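Local coordinates for protein Myo-inositol dehydrogenase (Corynebacterium glutamicum, PDB 3EUW) that probably oxidises myo-inositol with NAD+ as cofactor, as an inositol 2-dehydrogenase of the Gfo/Idh/MocA oxidoreductase family, at residues I143-A157 with H232-S246. Residues are numbered along the deposited sequence; the frame is centred on the assembly and turned at random.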
loop_
_atom_site.group_PDB
_atom_site.type_symbol
_atom_site.label_atom_id
_atom_site.label_comp_id
_atom_site.label_asym_id
_atom_site.label_seq_id
_atom_site.Cartn_x
_atom_site.Cartn_y
_atom_site.Cartn_z
ATOM N N ILE A 143 6.326 5.581 -20.081
ATOM C CA ILE A 143 6.519 4.139 -19.965
ATOM C C ILE A 143 6.760 3.464 -21.315
ATOM O O ILE A 143 6.549 2.255 -21.452
ATOM C CB ILE A 143 5.319 3.432 -19.294
ATOM C CG1 ILE A 143 4.033 3.727 -20.073
ATOM C CG2 ILE A 143 5.206 3.860 -17.851
ATOM C CD1 ILE A 143 2.875 2.843 -19.676
ATOM N N GLY A 144 7.199 4.250 -22.299
ATOM C CA GLY A 144 7.474 3.717 -23.623
ATOM C C GLY A 144 6.227 3.486 -24.447
ATOM O O GLY A 144 5.209 4.144 -24.235
ATOM N N ASN A 145 6.299 2.553 -25.390
ATOM C CA ASN A 145 5.153 2.246 -26.234
ATOM C C ASN A 145 4.129 1.453 -25.429
ATOM O O ASN A 145 4.473 0.473 -24.762
ATOM C CB ASN A 145 5.576 1.407 -27.445
ATOM C CG ASN A 145 6.865 1.897 -28.077
ATOM O OD1 ASN A 145 6.992 3.069 -28.435
ATOM N ND2 ASN A 145 7.831 1.000 -28.221
ATOM N N LEU A 146 2.873 1.886 -25.495
ATOM C CA LEU A 146 1.780 1.221 -24.807
ATOM C C LEU A 146 1.554 -0.147 -25.467
ATOM O O LEU A 146 1.387 -0.236 -26.691
ATOM C CB LEU A 146 0.518 2.079 -24.910
ATOM C CG LEU A 146 -0.767 1.532 -24.279
ATOM C CD1 LEU A 146 -0.547 1.316 -22.794
ATOM C CD2 LEU A 146 -1.917 2.505 -24.519
ATOM N N GLU A 147 1.555 -1.205 -24.663
ATOM C CA GLU A 147 1.379 -2.548 -25.185
ATOM C C GLU A 147 0.113 -3.245 -24.684
ATOM O O GLU A 147 -0.520 -4.008 -25.421
ATOM C CB GLU A 147 2.613 -3.393 -24.858
ATOM C CG GLU A 147 3.901 -2.812 -25.452
ATOM C CD GLU A 147 5.155 -3.543 -24.998
ATOM O OE1 GLU A 147 5.069 -4.379 -24.069
ATOM O OE2 GLU A 147 6.233 -3.275 -25.565
ATOM N N GLN A 148 -0.257 -2.978 -23.436
ATOM C CA GLN A 148 -1.441 -3.587 -22.847
ATOM C C GLN A 148 -2.169 -2.568 -21.987
ATOM O O GLN A 148 -1.539 -1.707 -21.362
ATOM C CB GLN A 148 -1.053 -4.776 -21.971
ATOM C CG GLN A 148 -0.103 -5.735 -22.618
ATOM C CD GLN A 148 0.152 -6.961 -21.766
ATOM O OE1 GLN A 148 0.258 -6.878 -20.538
ATOM N NE2 GLN A 148 0.270 -8.108 -22.418
ATOM N N LEU A 149 -3.492 -2.682 -21.949
ATOM C CA LEU A 149 -4.330 -1.794 -21.158
ATOM C C LEU A 149 -5.345 -2.713 -20.481
ATOM O O LEU A 149 -6.158 -3.346 -21.149
ATOM C CB LEU A 149 -5.024 -0.776 -22.066
ATOM C CG LEU A 149 -5.790 0.357 -21.380
ATOM C CD1 LEU A 149 -4.847 1.198 -20.522
ATOM C CD2 LEU A 149 -6.444 1.224 -22.436
ATOM N N VAL A 150 -5.278 -2.803 -19.156
ATOM C CA VAL A 150 -6.170 -3.678 -18.415
ATOM C C VAL A 150 -7.127 -2.858 -17.581
ATOM O O VAL A 150 -6.716 -2.068 -16.738
ATOM C CB VAL A 150 -5.376 -4.620 -17.510
ATOM C CG1 VAL A 150 -6.321 -5.576 -16.802
ATOM C CG2 VAL A 150 -4.352 -5.389 -18.342
ATOM N N ILE A 151 -8.414 -3.045 -17.839
ATOM C CA ILE A 151 -9.444 -2.295 -17.145
ATOM C C ILE A 151 -10.368 -3.220 -16.382
ATOM O O ILE A 151 -10.839 -4.222 -16.914
ATOM C CB ILE A 151 -10.254 -1.455 -18.156
ATOM C CG1 ILE A 151 -9.286 -0.570 -18.956
ATOM C CG2 ILE A 151 -11.288 -0.602 -17.432
ATOM C CD1 ILE A 151 -9.929 0.261 -20.073
ATOM N N ILE A 152 -10.605 -2.894 -15.119
ATOM C CA ILE A 152 -11.482 -3.702 -14.291
ATOM C C ILE A 152 -12.529 -2.815 -13.663
ATOM O O ILE A 152 -12.238 -1.995 -12.780
ATOM C CB ILE A 152 -10.705 -4.436 -13.184
ATOM C CG1 ILE A 152 -9.679 -5.380 -13.823
ATOM C CG2 ILE A 152 -11.680 -5.203 -12.280
ATOM C CD1 ILE A 152 -8.798 -6.134 -12.833
ATOM N N SER A 153 -13.754 -2.978 -14.149
ATOM C CA SER A 153 -14.889 -2.229 -13.666
ATOM C C SER A 153 -15.959 -3.189 -13.147
ATOM O O SER A 153 -16.402 -4.104 -13.850
ATOM C CB SER A 153 -15.473 -1.384 -14.799
ATOM O OG SER A 153 -14.513 -0.480 -15.325
ATOM N N ARG A 154 -16.359 -2.986 -11.904
ATOM C CA ARG A 154 -17.398 -3.813 -11.321
ATOM C C ARG A 154 -18.383 -2.927 -10.575
ATOM O O ARG A 154 -18.005 -2.182 -9.668
ATOM C CB ARG A 154 -16.789 -4.849 -10.372
ATOM C CG ARG A 154 -15.822 -5.804 -11.055
ATOM C CD ARG A 154 -15.133 -6.706 -10.022
ATOM N NE ARG A 154 -14.389 -7.800 -10.634
ATOM C CZ ARG A 154 -13.162 -8.167 -10.280
ATOM N NH1 ARG A 154 -12.517 -7.531 -9.300
ATOM N NH2 ARG A 154 -12.574 -9.160 -10.921
ATOM N N ASP A 155 -19.645 -2.984 -10.980
ATOM C CA ASP A 155 -20.657 -2.191 -10.313
ATOM C C ASP A 155 -20.957 -2.840 -8.968
ATOM O O ASP A 155 -20.833 -4.058 -8.817
ATOM C CB ASP A 155 -21.945 -2.135 -11.135
ATOM C CG ASP A 155 -21.830 -1.240 -12.338
ATOM O OD1 ASP A 155 -20.763 -0.616 -12.533
ATOM O OD2 ASP A 155 -22.824 -1.160 -13.089
ATOM N N PRO A 156 -21.345 -2.029 -7.975
ATOM C CA PRO A 156 -21.676 -2.515 -6.636
ATOM C C PRO A 156 -22.798 -3.540 -6.716
ATOM O O PRO A 156 -22.733 -4.587 -6.076
ATOM C CB PRO A 156 -22.117 -1.245 -5.903
ATOM C CG PRO A 156 -21.264 -0.195 -6.537
ATOM C CD PRO A 156 -21.328 -0.555 -8.012
ATOM N N ALA A 157 -23.826 -3.233 -7.507
ATOM C CA ALA A 157 -24.976 -4.137 -7.668
ATOM C C ALA A 157 -25.756 -3.849 -8.946
ATOM O O ALA A 157 -25.569 -2.812 -9.574
ATOM C CB ALA A 157 -25.921 -4.017 -6.454
ATOM N N HIS A 232 -21.804 -6.862 -9.907
ATOM C CA HIS A 232 -21.857 -6.683 -8.455
ATOM C C HIS A 232 -20.445 -6.668 -7.880
ATOM O O HIS A 232 -19.502 -7.141 -8.520
ATOM C CB HIS A 232 -22.749 -7.718 -7.742
ATOM C CG HIS A 232 -22.220 -9.118 -7.738
ATOM N ND1 HIS A 232 -22.887 -10.154 -7.126
ATOM C CD2 HIS A 232 -21.084 -9.649 -8.256
ATOM C CE1 HIS A 232 -22.186 -11.269 -7.260
ATOM N NE2 HIS A 232 -21.089 -10.988 -7.939
ATOM N N CYS A 233 -20.295 -6.101 -6.689
ATOM C CA CYS A 233 -18.986 -5.990 -6.060
ATOM C C CYS A 233 -19.198 -5.650 -4.594
ATOM O O CYS A 233 -19.673 -4.569 -4.264
ATOM C CB CYS A 233 -18.177 -4.889 -6.745
ATOM S SG CYS A 233 -16.502 -4.659 -6.112
ATOM N N SER A 234 -18.821 -6.574 -3.721
ATOM C CA SER A 234 -19.041 -6.412 -2.291
ATOM C C SER A 234 -18.330 -5.256 -1.601
ATOM O O SER A 234 -18.841 -4.725 -0.620
ATOM C CB SER A 234 -18.710 -7.724 -1.566
ATOM O OG SER A 234 -17.348 -8.070 -1.712
ATOM N N TYR A 235 -17.179 -4.840 -2.118
ATOM C CA TYR A 235 -16.427 -3.770 -1.477
ATOM C C TYR A 235 -16.590 -2.366 -2.059
ATOM O O TYR A 235 -15.900 -1.443 -1.638
ATOM C CB TYR A 235 -14.948 -4.151 -1.440
ATOM C CG TYR A 235 -14.409 -4.610 -2.781
ATOM C CD1 TYR A 235 -13.975 -3.686 -3.740
ATOM C CD2 TYR A 235 -14.349 -5.969 -3.096
ATOM C CE1 TYR A 235 -13.497 -4.107 -4.989
ATOM C CE2 TYR A 235 -13.870 -6.408 -4.336
ATOM C CZ TYR A 235 -13.449 -5.474 -5.278
ATOM O OH TYR A 235 -13.000 -5.920 -6.497
ATOM N N GLY A 236 -17.502 -2.204 -3.014
ATOM C CA GLY A 236 -17.714 -0.892 -3.599
ATOM C C GLY A 236 -17.712 -0.857 -5.114
ATOM O O GLY A 236 -17.943 -1.870 -5.768
ATOM N N TYR A 237 -17.437 0.324 -5.663
ATOM C CA TYR A 237 -17.415 0.564 -7.105
ATOM C C TYR A 237 -15.979 0.422 -7.637
ATOM O O TYR A 237 -15.219 1.387 -7.683
ATOM C CB TYR A 237 -17.969 1.969 -7.361
ATOM C CG TYR A 237 -18.187 2.359 -8.806
ATOM C CD1 TYR A 237 -18.581 1.420 -9.759
ATOM C CD2 TYR A 237 -18.086 3.693 -9.202
ATOM C CE1 TYR A 237 -18.877 1.799 -11.068
ATOM C CE2 TYR A 237 -18.378 4.084 -10.510
ATOM C CZ TYR A 237 -18.774 3.133 -11.434
ATOM O OH TYR A 237 -19.075 3.517 -12.715
ATOM N N ASP A 238 -15.636 -0.796 -8.042
ATOM C CA ASP A 238 -14.293 -1.136 -8.526
ATOM C C ASP A 238 -13.980 -0.492 -9.872
ATOM O O ASP A 238 -14.583 -0.834 -10.883
ATOM C CB ASP A 238 -14.168 -2.662 -8.614
ATOM C CG ASP A 238 -12.725 -3.141 -8.627
ATOM O OD1 ASP A 238 -11.806 -2.297 -8.707
ATOM O OD2 ASP A 238 -12.515 -4.370 -8.564
ATOM N N GLN A 239 -13.033 0.440 -9.883
ATOM C CA GLN A 239 -12.668 1.136 -11.113
ATOM C C GLN A 239 -11.158 1.224 -11.240
ATOM O O GLN A 239 -10.576 2.277 -10.984
ATOM C CB GLN A 239 -13.240 2.559 -11.109
ATOM C CG GLN A 239 -14.762 2.654 -11.022
ATOM C CD GLN A 239 -15.451 2.303 -12.328
ATOM O OE1 GLN A 239 -15.865 1.163 -12.542
ATOM N NE2 GLN A 239 -15.564 3.284 -13.219
ATOM N N ARG A 240 -10.527 0.125 -11.631
ATOM C CA ARG A 240 -9.087 0.099 -11.770
ATOM C C ARG A 240 -8.665 0.109 -13.226
ATOM O O ARG A 240 -9.402 -0.344 -14.112
ATOM C CB ARG A 240 -8.513 -1.131 -11.061
ATOM C CG ARG A 240 -8.537 -1.038 -9.539
ATOM C CD ARG A 240 -8.068 -2.347 -8.910
ATOM N NE ARG A 240 -9.087 -3.385 -9.009
ATOM C CZ ARG A 240 -8.837 -4.677 -9.215
ATOM N NH1 ARG A 240 -7.585 -5.097 -9.365
ATOM N NH2 ARG A 240 -9.835 -5.559 -9.237
ATOM N N LEU A 241 -7.476 0.638 -13.468
ATOM C CA LEU A 241 -6.944 0.707 -14.811
ATOM C C LEU A 241 -5.435 0.557 -14.747
ATOM O O LEU A 241 -4.773 1.159 -13.901
ATOM C CB LEU A 241 -7.318 2.036 -15.471
ATOM C CG LEU A 241 -6.866 2.195 -16.926
ATOM C CD1 LEU A 241 -7.770 3.185 -17.640
ATOM C CD2 LEU A 241 -5.419 2.638 -16.977
ATOM N N GLU A 242 -4.902 -0.241 -15.658
ATOM C CA GLU A 242 -3.477 -0.488 -15.712
ATOM C C GLU A 242 -2.984 -0.351 -17.152
ATOM O O GLU A 242 -3.541 -0.965 -18.062
ATOM C CB GLU A 242 -3.207 -1.904 -15.192
ATOM C CG GLU A 242 -1.767 -2.353 -15.244
ATOM C CD GLU A 242 -1.603 -3.832 -14.892
ATOM O OE1 GLU A 242 -2.291 -4.324 -13.971
ATOM O OE2 GLU A 242 -0.780 -4.505 -15.531
ATOM N N ALA A 243 -1.955 0.464 -17.351
ATOM C CA ALA A 243 -1.347 0.645 -18.665
ATOM C C ALA A 243 0.077 0.077 -18.587
ATOM O O ALA A 243 0.901 0.523 -17.782
ATOM C CB ALA A 243 -1.303 2.120 -19.036
ATOM N N PHE A 244 0.360 -0.922 -19.410
ATOM C CA PHE A 244 1.681 -1.541 -19.410
ATOM C C PHE A 244 2.401 -1.239 -20.719
ATOM O O PHE A 244 1.853 -1.469 -21.803
ATOM C CB PHE A 244 1.553 -3.059 -19.240
ATOM C CG PHE A 244 2.865 -3.793 -19.326
ATOM C CD1 PHE A 244 3.718 -3.856 -18.224
ATOM C CD2 PHE A 244 3.263 -4.403 -20.511
ATOM C CE1 PHE A 244 4.948 -4.518 -18.303
ATOM C CE2 PHE A 244 4.503 -5.070 -20.593
ATOM C CZ PHE A 244 5.339 -5.123 -19.484
ATOM N N GLY A 245 3.629 -0.736 -20.614
ATOM C CA GLY A 245 4.387 -0.412 -21.802
ATOM C C GLY A 245 5.776 -1.016 -21.822
ATOM O O GLY A 245 6.176 -1.711 -20.889
ATOM N N SER A 246 6.517 -0.734 -22.891
ATOM C CA SER A 246 7.865 -1.263 -23.051
ATOM C C SER A 246 8.838 -0.808 -21.957
ATOM O O SER A 246 9.834 -1.470 -21.721
ATOM C CB SER A 246 8.415 -0.879 -24.428
ATOM O OG SER A 246 8.351 0.525 -24.641
HETATM O O HOH W 1 -12.157 1.124 -14.396
HETATM O O HOH W 2 -21.457 2.165 -14.142
#
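V150 and E242 face each other as a hydrogen-bonded pair of antiparallel strands, V150 N reaching E242 O at 2.8 Å and E242 N returning the bond to V150 O. The same reciprocal pattern joins I152 to R240 and Q148 to F244, while R154 and D238 end the strand pairing with one good bond and one weak one, beyond which C233 N still bonds to P156 O. Near G245 the register slips by a residue: the amides of E147 and Q148 both donate to F244 O, at 2.9 Å from E147 N and 3.1 Å from Q148 N, which makes a classic beta bulge. Past it, S246 N bonds to N145 O, and N145 N to S246 OG.

Strands 146-154 and 238-245 are neighbours in the mixed sheet of the C-terminal domain characteristic of the Gfo/Idh/MocA family, and the sheet's two faces serve different ends. On one, L149 CD1 meets L241 CD2 at 3.9 Å and also touches A243 CB, under helices 129-139 and 169-185. S153 OG, hydrogen-bonded to D178, shares a water with R240 O.

The face bearing V150, I152, R154, D238, R240, E242 and F244 lies against a second subunit. Here R240 grips D238 side-on, NE on OD1 and NH2 on OD2, each on a syn lone pair, both oxygens lying close to the guanidinium plane. A bend at chi3 (-75°) turns R240 back along its strand to D238. D238 OD2 also accepts from Y235 OH at 2.6 Å, above the carboxylate plane, and from R154 NH1 at 3.2 Å, nearly along its C-O axis. I152 covers both arginines, CG2 centred over the R154 guanidinium and CD1 over a face of R240, while R154 NH1 comes to the edge of R240. Both guanidinium groups form further salt bridges to E242 of the second subunit, and Q148 of that subunit is another polar partner of R154.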